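PDB 1YRV: ubiquitin-conjugating ligase MGC351130 from Homo sapiens, which catalyses the covalent attachment of ubiquitin to other proteins, accepting ubiquitin from the E1 activating enzyme as a thioester in its role as an E2 conjugating enzyme. Local coordinates for residues G22-L26 against E50-E54; I59-S65 against L131-N137; F96-P102 against P143-A149. All coordinates share one frame; numbering follows the deposited sequence.

Interaction 1 (G22-L26 against E50-E54)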
loop_
_atom_site.group_PDB
_atom_site.type_symbol
_atom_site.label_atom_id
_atom_site.label_comp_id
_atom_site.label_asym_id
_atom_site.label_seq_id
_atom_site.Cartn_x
_atom_site.Cartn_y
_atom_site.Cartn_z
ATOM N N GLY A 22 9.605 -18.634 12.868
ATOM C CA GLY A 22 9.742 -17.227 13.223
ATOM C C GLY A 22 8.394 -16.571 13.416
ATOM O O GLY A 22 7.421 -16.955 12.755
ATOM N N ARG A 23 8.349 -15.603 14.319
ATOM C CA ARG A 23 7.156 -14.839 14.654
ATOM C C ARG A 23 6.517 -14.203 13.406
ATOM O O ARG A 23 5.367 -14.469 13.059
ATOM C CB ARG A 23 7.557 -13.742 15.629
ATOM C CG ARG A 23 6.419 -13.023 16.266
ATOM C CD ARG A 23 6.092 -13.657 17.579
ATOM N NE ARG A 23 4.880 -13.045 18.065
ATOM C CZ ARG A 23 3.995 -13.619 18.857
ATOM N NH1 ARG A 23 4.144 -14.857 19.315
ATOM N NH2 ARG A 23 2.918 -12.934 19.145
ATOM N N ALA A 24 7.280 -13.328 12.761
ATOM C CA ALA A 24 6.850 -12.662 11.520
ATOM C C ALA A 24 6.351 -13.667 10.479
ATOM O O ALA A 24 5.284 -13.486 9.917
ATOM C CB ALA A 24 7.981 -11.902 10.932
ATOM N N TYR A 25 7.143 -14.693 10.197
ATOM C CA TYR A 25 6.732 -15.686 9.229
ATOM C C TYR A 25 5.391 -16.314 9.578
ATOM O O TYR A 25 4.540 -16.445 8.715
ATOM C CB TYR A 25 7.798 -16.785 9.091
ATOM C CG TYR A 25 7.395 -17.912 8.169
ATOM C CD1 TYR A 25 7.534 -17.789 6.812
ATOM C CD2 TYR A 25 6.783 -19.057 8.664
ATOM C CE1 TYR A 25 7.066 -18.755 5.950
ATOM C CE2 TYR A 25 6.313 -20.048 7.817
ATOM C CZ TYR A 25 6.461 -19.879 6.437
ATOM O OH TYR A 25 6.024 -20.850 5.547
ATOM N N LEU A 26 5.197 -16.708 10.832
ATOM C CA LEU A 26 3.928 -17.332 11.234
ATOM C C LEU A 26 2.708 -16.400 11.160
ATOM O O LEU A 26 1.578 -16.831 10.838
ATOM C CB LEU A 26 4.058 -17.920 12.638
ATOM C CG LEU A 26 5.026 -19.112 12.760
ATOM C CD1 LEU A 26 5.361 -19.334 14.227
ATOM C CD2 LEU A 26 4.391 -20.378 12.151
ATOM N N GLU A 50 10.476 -16.843 -0.313
ATOM C CA GLU A 50 10.250 -17.931 0.631
ATOM C C GLU A 50 10.066 -17.385 2.042
ATOM O O GLU A 50 9.394 -17.971 2.889
ATOM C CB GLU A 50 11.428 -18.893 0.572
ATOM C CG GLU A 50 10.992 -20.300 0.210
ATOM C CD GLU A 50 9.850 -20.324 -0.803
ATOM O OE1 GLU A 50 10.110 -20.494 -2.024
ATOM O OE2 GLU A 50 8.688 -20.159 -0.357
ATOM N N ASP A 51 10.692 -16.240 2.259
ATOM C CA ASP A 51 10.636 -15.501 3.512
ATOM C C ASP A 51 9.211 -15.124 3.909
ATOM O O ASP A 51 8.852 -15.081 5.096
ATOM C CB ASP A 51 11.385 -14.187 3.342
ATOM C CG ASP A 51 12.637 -14.159 4.120
ATOM O OD1 ASP A 51 13.282 -13.081 4.209
ATOM O OD2 ASP A 51 12.983 -15.245 4.646
ATOM N N MET A 52 8.446 -14.802 2.878
ATOM C CA MET A 52 7.098 -14.323 2.989
ATOM C C MET A 52 7.179 -12.890 3.452
ATOM O O MET A 52 6.198 -12.302 3.906
ATOM C CB MET A 52 6.268 -15.158 3.945
ATOM C CG MET A 52 5.716 -16.386 3.274
ATOM S SD MET A 52 4.301 -16.977 4.191
ATOM C CE MET A 52 3.026 -16.164 3.355
ATOM N N MET A 53 8.369 -12.331 3.289
ATOM C CA MET A 53 8.661 -10.964 3.673
ATOM C C MET A 53 8.478 -9.979 2.530
ATOM O O MET A 53 8.223 -8.795 2.759
ATOM C CB MET A 53 10.109 -10.856 4.143
ATOM C CG MET A 53 10.434 -11.612 5.421
ATOM S SD MET A 53 9.849 -10.901 6.995
ATOM C CE MET A 53 8.598 -12.053 7.439
ATOM N N GLU A 54 8.627 -10.473 1.306
ATOM C CA GLU A 54 8.538 -9.629 0.140
ATOM C C GLU A 54 7.263 -9.928 -0.608
ATOM O O GLU A 54 6.998 -11.082 -0.950
ATOM C CB GLU A 54 9.755 -9.855 -0.770
ATOM C CG GLU A 54 11.120 -9.549 -0.140
ATOM C CD GLU A 54 11.172 -8.154 0.481
ATOM O OE1 GLU A 54 10.558 -7.213 -0.093
ATOM O OE2 GLU A 54 11.835 -7.974 1.534
#
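Y25 and M52 meet where the first turn of helix 23-38 faces the bend E50-E54. The sulfur SD of M52 lies 3.7 Å from CE1 of Y25 and 4.5 Å from the ring centroid, 42° off the ring normal, so this Met-aromatic contact is oblique. The same side of the ring meets backbone: D51 O approaches CD1 of Y25 at 3.5 Å, at the ring edge and near its plane, a position in which the aromatic C-H can face the carbonyl oxygen. One residue earlier on the helix, CB of A24 meets the terminal methyl CE of M53 at 3.6 Å, and that methyl also comes within 4.1 Å of Y25 N.

Torsions account for both reaches. The Y25 ring leaves with CG opposite the backbone N (chi1 176°), which swings its CD1-CE1 side to the bend, while the M53 chain folds at chi2 and chi3 and so brings CE back to the helix. G22 is the N-cap, and its O accepts L26 N at 3.0 Å in the first helical turn. Farther along helix 23-38, M52 packs on H29 and F32 and M53 on L28, so the connection between strands 43-47 and 54-60 rests along the flank of the N-terminal helix, which in the UBC fold lies beside the antiparallel sheet.

Interaction 2 (I59-S65 against L131-N137); sequences IEGLQNS and LQVMLSN
I59, one residue before the end of strand 54-60, meets helix 124-135 with both branches of its side chain. Its CG2 lies 3.4 Å from CB of Q132, while CD1 reaches CB of L131 at 3.7 Å, the two branches spreading over successive helix residues. E60 contributes its backbone oxygen: NE2 of Q132 donates to E60 O over 3.2 Å, with an N-H...O angle of 140° and the donor tilted 22° from the carbonyl plane, a bent bond. The extended Q132 chain carries its amide across to the strand end. G61 passes the chain to L62, whose N donates to OG of S136 at 2.9 Å and 158°, the straighter of the two crossing bonds. S136 OG in turn donates to Q132 O, so the hydroxyl links the L62 amide to the last helical turn. Packing is tight here, CB of L62 lying 3.1 Å from CB of S136. The L62 methyls divide, CD1 lying against CG of Q132 and CD2 3.6 Å from ND2 of N137. At the end of the type II turn from L62 to S65, OG of S65 donates to L62 O from above the carbonyl plane, and CB of S65 rests 3.6 Å from S136 O. I59 also packs on L74 and I43, and S136 on F72, placing the end of helix 124-135, the central helix of the UBC fold, against the face of its antiparallel sheet.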
loop_
_atom_site.group_PDB
_atom_site.type_symbol
_atom_site.label_atom_id
_atom_site.label_comp_id
_atom_site.label_asym_id
_atom_site.label_seq_id
_atom_site.Cartn_x
_atom_site.Cartn_y
_atom_site.Cartn_z
ATOM N N ILE A 59 -3.727 -2.987 -6.126
ATOM C CA ILE A 59 -4.960 -2.553 -5.503
ATOM C C ILE A 59 -5.743 -1.659 -6.449
ATOM O O ILE A 59 -5.224 -0.653 -6.917
ATOM C CB ILE A 59 -4.693 -1.776 -4.217
ATOM C CG1 ILE A 59 -3.782 -2.570 -3.289
ATOM C CG2 ILE A 59 -6.006 -1.538 -3.482
ATOM C CD1 ILE A 59 -3.338 -1.782 -2.062
ATOM N N GLU A 60 -6.979 -2.042 -6.760
ATOM C CA GLU A 60 -7.789 -1.237 -7.670
ATOM C C GLU A 60 -8.225 0.072 -7.014
ATOM O O GLU A 60 -8.435 0.140 -5.789
ATOM C CB GLU A 60 -9.012 -2.022 -8.142
ATOM C CG GLU A 60 -8.669 -3.174 -9.075
ATOM C CD GLU A 60 -9.903 -3.984 -9.522
ATOM O OE1 GLU A 60 -11.009 -3.738 -8.971
ATOM O OE2 GLU A 60 -9.761 -4.869 -10.413
ATOM N N GLY A 61 -8.323 1.115 -7.840
ATOM C CA GLY A 61 -8.726 2.421 -7.358
ATOM C C GLY A 61 -10.078 2.347 -6.687
ATOM O O GLY A 61 -10.971 1.664 -7.158
ATOM N N LEU A 62 -10.239 3.047 -5.576
ATOM C CA LEU A 62 -11.509 3.006 -4.871
ATOM C C LEU A 62 -12.660 3.449 -5.772
ATOM O O LEU A 62 -12.463 4.094 -6.821
ATOM C CB LEU A 62 -11.456 3.905 -3.641
ATOM C CG LEU A 62 -12.414 3.566 -2.517
ATOM C CD1 LEU A 62 -12.154 2.163 -2.082
ATOM C CD2 LEU A 62 -12.250 4.544 -1.371
ATOM N N GLN A 63 -13.871 3.105 -5.352
ATOM C CA GLN A 63 -15.060 3.472 -6.109
ATOM C C GLN A 63 -15.448 4.910 -5.904
ATOM O O GLN A 63 -15.424 5.424 -4.785
ATOM C CB GLN A 63 -16.239 2.573 -5.737
ATOM C CG GLN A 63 -16.117 1.212 -6.348
ATOM C CD GLN A 63 -15.527 1.303 -7.745
ATOM O OE1 GLN A 63 -14.317 1.501 -7.901
ATOM N NE2 GLN A 63 -16.378 1.201 -8.768
ATOM N N ASN A 64 -15.815 5.547 -7.006
ATOM C CA ASN A 64 -16.235 6.932 -6.990
ATOM C C ASN A 64 -15.085 7.824 -6.503
ATOM O O ASN A 64 -15.282 8.807 -5.791
ATOM C CB ASN A 64 -17.499 7.103 -6.110
ATOM C CG ASN A 64 -18.685 6.234 -6.576
ATOM O OD1 ASN A 64 -18.938 5.159 -6.022
ATOM N ND2 ASN A 64 -19.402 6.699 -7.601
ATOM N N SER A 65 -13.871 7.463 -6.889
ATOM C CA SER A 65 -12.703 8.238 -6.513
ATOM C C SER A 65 -11.960 8.581 -7.803
ATOM O O SER A 65 -12.172 7.963 -8.863
ATOM C CB SER A 65 -11.778 7.424 -5.580
ATOM O OG SER A 65 -11.179 6.335 -6.268
ATOM N N LEU A 131 -4.875 0.755 2.679
ATOM C CA LEU A 131 -4.143 1.359 1.547
ATOM C C LEU A 131 -5.102 1.778 0.440
ATOM O O LEU A 131 -5.035 2.890 -0.074
ATOM C CB LEU A 131 -3.132 0.354 0.973
ATOM C CG LEU A 131 -1.619 0.547 1.206
ATOM C CD1 LEU A 131 -1.355 1.161 2.527
ATOM C CD2 LEU A 131 -0.935 -0.802 1.080
ATOM N N GLN A 132 -5.981 0.867 0.064
ATOM C CA GLN A 132 -6.956 1.157 -0.969
ATOM C C GLN A 132 -7.720 2.436 -0.685
ATOM O O GLN A 132 -7.752 3.320 -1.514
ATOM C CB GLN A 132 -7.930 -0.006 -1.101
ATOM C CG GLN A 132 -8.950 0.214 -2.167
ATOM C CD GLN A 132 -9.833 -1.010 -2.391
ATOM O OE1 GLN A 132 -10.715 -1.316 -1.588
ATOM N NE2 GLN A 132 -9.571 -1.733 -3.472
ATOM N N VAL A 133 -8.309 2.550 0.497
ATOM C CA VAL A 133 -9.068 3.743 0.812
ATOM C C VAL A 133 -8.248 5.011 0.883
ATOM O O VAL A 133 -8.627 6.036 0.309
ATOM C CB VAL A 133 -9.799 3.602 2.128
ATOM C CG1 VAL A 133 -10.585 4.876 2.416
ATOM C CG2 VAL A 133 -10.727 2.385 2.063
ATOM N N MET A 134 -7.126 4.944 1.586
ATOM C CA MET A 134 -6.263 6.087 1.754
ATOM C C MET A 134 -5.672 6.549 0.439
ATOM O O MET A 134 -5.731 7.719 0.122
ATOM C CB MET A 134 -5.140 5.758 2.753
ATOM C CG MET A 134 -5.615 5.243 4.132
ATOM S SD MET A 134 -4.372 5.357 5.542
ATOM C CE MET A 134 -5.442 4.665 6.981
ATOM N N LEU A 135 -5.111 5.638 -0.339
ATOM C CA LEU A 135 -4.508 6.055 -1.593
ATOM C C LEU A 135 -5.546 6.601 -2.604
ATOM O O LEU A 135 -5.187 7.264 -3.600
ATOM C CB LEU A 135 -3.691 4.908 -2.201
ATOM C CG LEU A 135 -2.318 4.705 -1.540
ATOM C CD1 LEU A 135 -1.811 3.289 -1.789
ATOM C CD2 LEU A 135 -1.304 5.740 -2.049
ATOM N N SER A 136 -6.825 6.353 -2.338
ATOM C CA SER A 136 -7.884 6.859 -3.205
ATOM C C SER A 136 -8.490 8.143 -2.646
ATOM O O SER A 136 -9.434 8.674 -3.215
ATOM C CB SER A 136 -8.982 5.818 -3.364
ATOM O OG SER A 136 -8.451 4.657 -3.944
ATOM N N ASN A 137 -7.940 8.631 -1.541
ATOM C CA ASN A 137 -8.433 9.831 -0.898
ATOM C C ASN A 137 -7.292 10.601 -0.300
ATOM O O ASN A 137 -7.061 10.557 0.901
ATOM C CB ASN A 137 -9.436 9.486 0.199
ATOM C CG ASN A 137 -10.657 8.781 -0.349
ATOM O OD1 ASN A 137 -11.374 9.330 -1.192
ATOM N ND2 ASN A 137 -10.887 7.552 0.100
#

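Interaction 3 (F96-P102 against P143-A149); sequences FHPNVDP and PVNLEAA
The H97-P98-N99 motif of ubiquitin-conjugating enzymes, on the approach to the predicted thioester cysteine C108, here packs against the start of helix 146-153. P98 O receives two successive backbone amides: N145 N at 3.1 Å and a nearly straight 170°, though from above the carbonyl plane, and V144 N through a weak bond. Next to them, CB of N145 sits 3.0 Å from H97 O. N145 is the helix N-cap, its OD1 accepting A148 N at 2.8 Å, while its ND2 donates to a water that also accepts from H97 N. The side-chain amide is thus held from both ends and bridges the helix start to the motif.

A148 lies on the F96 ring in a CH-pi contact, its CB 3.8 Å from the centroid and only 7° off the normal, over the ring centre. The trans first torsion of F96 (chi1 -173°) carries the ring to A148, so that its face meets this methyl. The A148 methyl also lies 3.6 Å from P98 N, and CB of P98 meets CB of A149. At the other end, CG1 of V144 reaches V100 O at 3.2 Å, and CG2 lies beside CD of P102 and OD1 of D101, a carboxylate whose OD2 bonds to T104 N.

Within the motif, H97 ND1 accepts N99 N in the plane of its ring. N99 OD1 binds V139 N, and N99 shares a backbone bond with C108. The V144 side chain is about 4 Å from that of C108, consistent with this contact lying beside the predicted active site, at the HPN motif of the E2 fold.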
loop_
_atom_site.group_PDB
_atom_site.type_symbol
_atom_site.label_atom_id
_atom_site.label_comp_id
_atom_site.label_asym_id
_atom_site.label_seq_id
_atom_site.Cartn_x
_atom_site.Cartn_y
_atom_site.Cartn_z
ATOM N N PHE A 96 1.940 9.966 -10.034
ATOM C CA PHE A 96 1.685 11.397 -9.884
ATOM C C PHE A 96 0.565 11.423 -8.839
ATOM O O PHE A 96 -0.618 11.343 -9.169
ATOM C CB PHE A 96 1.196 11.994 -11.203
ATOM C CG PHE A 96 1.076 13.486 -11.170
ATOM C CD1 PHE A 96 -0.138 14.111 -11.437
ATOM C CD2 PHE A 96 2.192 14.273 -10.924
ATOM C CE1 PHE A 96 -0.230 15.510 -11.467
ATOM C CE2 PHE A 96 2.105 15.673 -10.952
ATOM C CZ PHE A 96 0.902 16.285 -11.222
ATOM N N HIS A 97 0.946 11.528 -7.571
ATOM C CA HIS A 97 -0.014 11.440 -6.484
ATOM C C HIS A 97 0.365 12.412 -5.390
ATOM O O HIS A 97 1.525 12.562 -5.063
ATOM C CB HIS A 97 -0.017 9.982 -5.985
ATOM C CG HIS A 97 -1.101 9.672 -4.999
ATOM N ND1 HIS A 97 -1.177 10.304 -3.775
ATOM C CD2 HIS A 97 -2.165 8.848 -5.075
ATOM C CE1 HIS A 97 -2.258 9.885 -3.143
ATOM N NE2 HIS A 97 -2.877 9.002 -3.903
ATOM N N PRO A 98 -0.616 13.103 -4.819
ATOM C CA PRO A 98 -0.398 14.085 -3.755
ATOM C C PRO A 98 0.334 13.572 -2.506
ATOM O O PRO A 98 1.065 14.327 -1.869
ATOM C CB PRO A 98 -1.814 14.553 -3.417
ATOM C CG PRO A 98 -2.568 14.320 -4.701
ATOM C CD PRO A 98 -2.047 12.982 -5.130
ATOM N N ASN A 99 0.148 12.303 -2.151
ATOM C CA ASN A 99 0.781 11.795 -0.947
ATOM C C ASN A 99 1.912 10.803 -1.154
ATOM O O ASN A 99 2.466 10.290 -0.182
ATOM C CB ASN A 99 -0.285 11.191 -0.038
ATOM C CG ASN A 99 -1.440 12.143 0.205
ATOM O OD1 ASN A 99 -2.597 11.769 0.062
ATOM N ND2 ASN A 99 -1.132 13.381 0.552
ATOM N N VAL A 100 2.276 10.545 -2.405
ATOM C CA VAL A 100 3.360 9.614 -2.670
ATOM C C VAL A 100 4.629 10.413 -2.901
ATOM O O VAL A 100 4.669 11.312 -3.737
ATOM C CB VAL A 100 3.050 8.733 -3.896
ATOM C CG1 VAL A 100 4.171 7.754 -4.133
ATOM C CG2 VAL A 100 1.741 8.003 -3.680
ATOM N N ASP A 101 5.658 10.105 -2.121
ATOM C CA ASP A 101 6.928 10.796 -2.242
ATOM C C ASP A 101 7.387 10.671 -3.684
ATOM O O ASP A 101 7.713 9.577 -4.147
ATOM C CB ASP A 101 7.979 10.167 -1.348
ATOM C CG ASP A 101 9.147 11.090 -1.114
ATOM O OD1 ASP A 101 9.153 11.760 -0.056
ATOM O OD2 ASP A 101 10.045 11.157 -1.988
ATOM N N PRO A 102 7.458 11.799 -4.405
ATOM C CA PRO A 102 7.879 11.765 -5.808
ATOM C C PRO A 102 9.297 11.247 -6.005
ATOM O O PRO A 102 9.656 10.812 -7.102
ATOM C CB PRO A 102 7.706 13.211 -6.243
ATOM C CG PRO A 102 8.073 13.974 -4.980
ATOM C CD PRO A 102 7.370 13.188 -3.905
ATOM N N PRO A 143 0.435 17.957 1.301
ATOM C CA PRO A 143 0.953 16.973 0.358
ATOM C C PRO A 143 2.431 17.027 0.112
ATOM O O PRO A 143 3.047 18.083 0.196
ATOM C CB PRO A 143 0.163 17.278 -0.898
ATOM C CG PRO A 143 0.129 18.772 -0.860
ATOM C CD PRO A 143 -0.242 19.050 0.580
ATOM N N VAL A 144 2.986 15.862 -0.198
ATOM C CA VAL A 144 4.394 15.735 -0.500
ATOM C C VAL A 144 4.572 16.116 -1.979
ATOM O O VAL A 144 5.621 16.629 -2.381
ATOM C CB VAL A 144 4.872 14.282 -0.214
ATOM C CG1 VAL A 144 4.292 13.329 -1.219
ATOM C CG2 VAL A 144 6.378 14.215 -0.197
ATOM N N ASN A 145 3.538 15.880 -2.783
ATOM C CA ASN A 145 3.580 16.229 -4.199
ATOM C C ASN A 145 2.599 17.390 -4.432
ATOM O O ASN A 145 1.391 17.200 -4.618
ATOM C CB ASN A 145 3.222 15.024 -5.076
ATOM C CG ASN A 145 3.335 15.334 -6.559
ATOM O OD1 ASN A 145 3.012 16.430 -6.984
ATOM N ND2 ASN A 145 3.789 14.375 -7.347
ATOM N N LEU A 146 3.162 18.592 -4.424
ATOM C CA LEU A 146 2.444 19.854 -4.593
ATOM C C LEU A 146 1.695 20.024 -5.908
ATOM O O LEU A 146 0.527 20.409 -5.914
ATOM C CB LEU A 146 3.430 21.008 -4.450
ATOM C CG LEU A 146 4.210 21.085 -3.137
ATOM C CD1 LEU A 146 5.190 22.256 -3.214
ATOM C CD2 LEU A 146 3.238 21.284 -1.972
ATOM N N GLU A 147 2.380 19.771 -7.019
ATOM C CA GLU A 147 1.756 19.908 -8.322
ATOM C C GLU A 147 0.583 18.973 -8.476
ATOM O O GLU A 147 -0.443 19.349 -9.026
ATOM C CB GLU A 147 2.761 19.648 -9.439
ATOM C CG GLU A 147 3.798 20.736 -9.556
ATOM C CD GLU A 147 4.758 20.733 -8.397
ATOM O OE1 GLU A 147 5.601 19.812 -8.320
ATOM O OE2 GLU A 147 4.651 21.646 -7.552
ATOM N N ALA A 148 0.735 17.751 -7.987
ATOM C CA ALA A 148 -0.329 16.768 -8.088
ATOM C C ALA A 148 -1.558 17.248 -7.326
ATOM O O ALA A 148 -2.682 17.209 -7.837
ATOM C CB ALA A 148 0.151 15.386 -7.535
ATOM N N ALA A 149 -1.337 17.702 -6.095
ATOM C CA ALA A 149 -2.429 18.185 -5.235
ATOM C C ALA A 149 -3.118 19.391 -5.885
ATOM O O ALA A 149 -4.351 19.444 -6.044
ATOM C CB ALA A 149 -1.870 18.574 -3.865
HETATM O O HOH W 1 3.925 11.527 -6.529
HETATM O O HOH W 2 1.761 13.814 1.794
#

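Overall arrangement
The three contacts lie within one UBC core, their segments running from helix 23-38 to the start of helix 146-153. Interaction 1 closes before the others open and stands on the opposite side of the chain's centre, its own centre about 27 Å from that of interaction 2 and about 32 Å from that of interaction 3. Strand 54-60 follows the bend of interaction 1 and runs into interaction 2, joining these distant ends. Interactions 2 and 3 interleave along the sequence, with centres about 15 Å apart, and touch: L135 O lies 2.9 Å from H97 NE2, a probable hydrogen bond. The end of helix 124-135 is thereby tied to the HPN motif near C108, connecting the sheet with the predicted catalytic region.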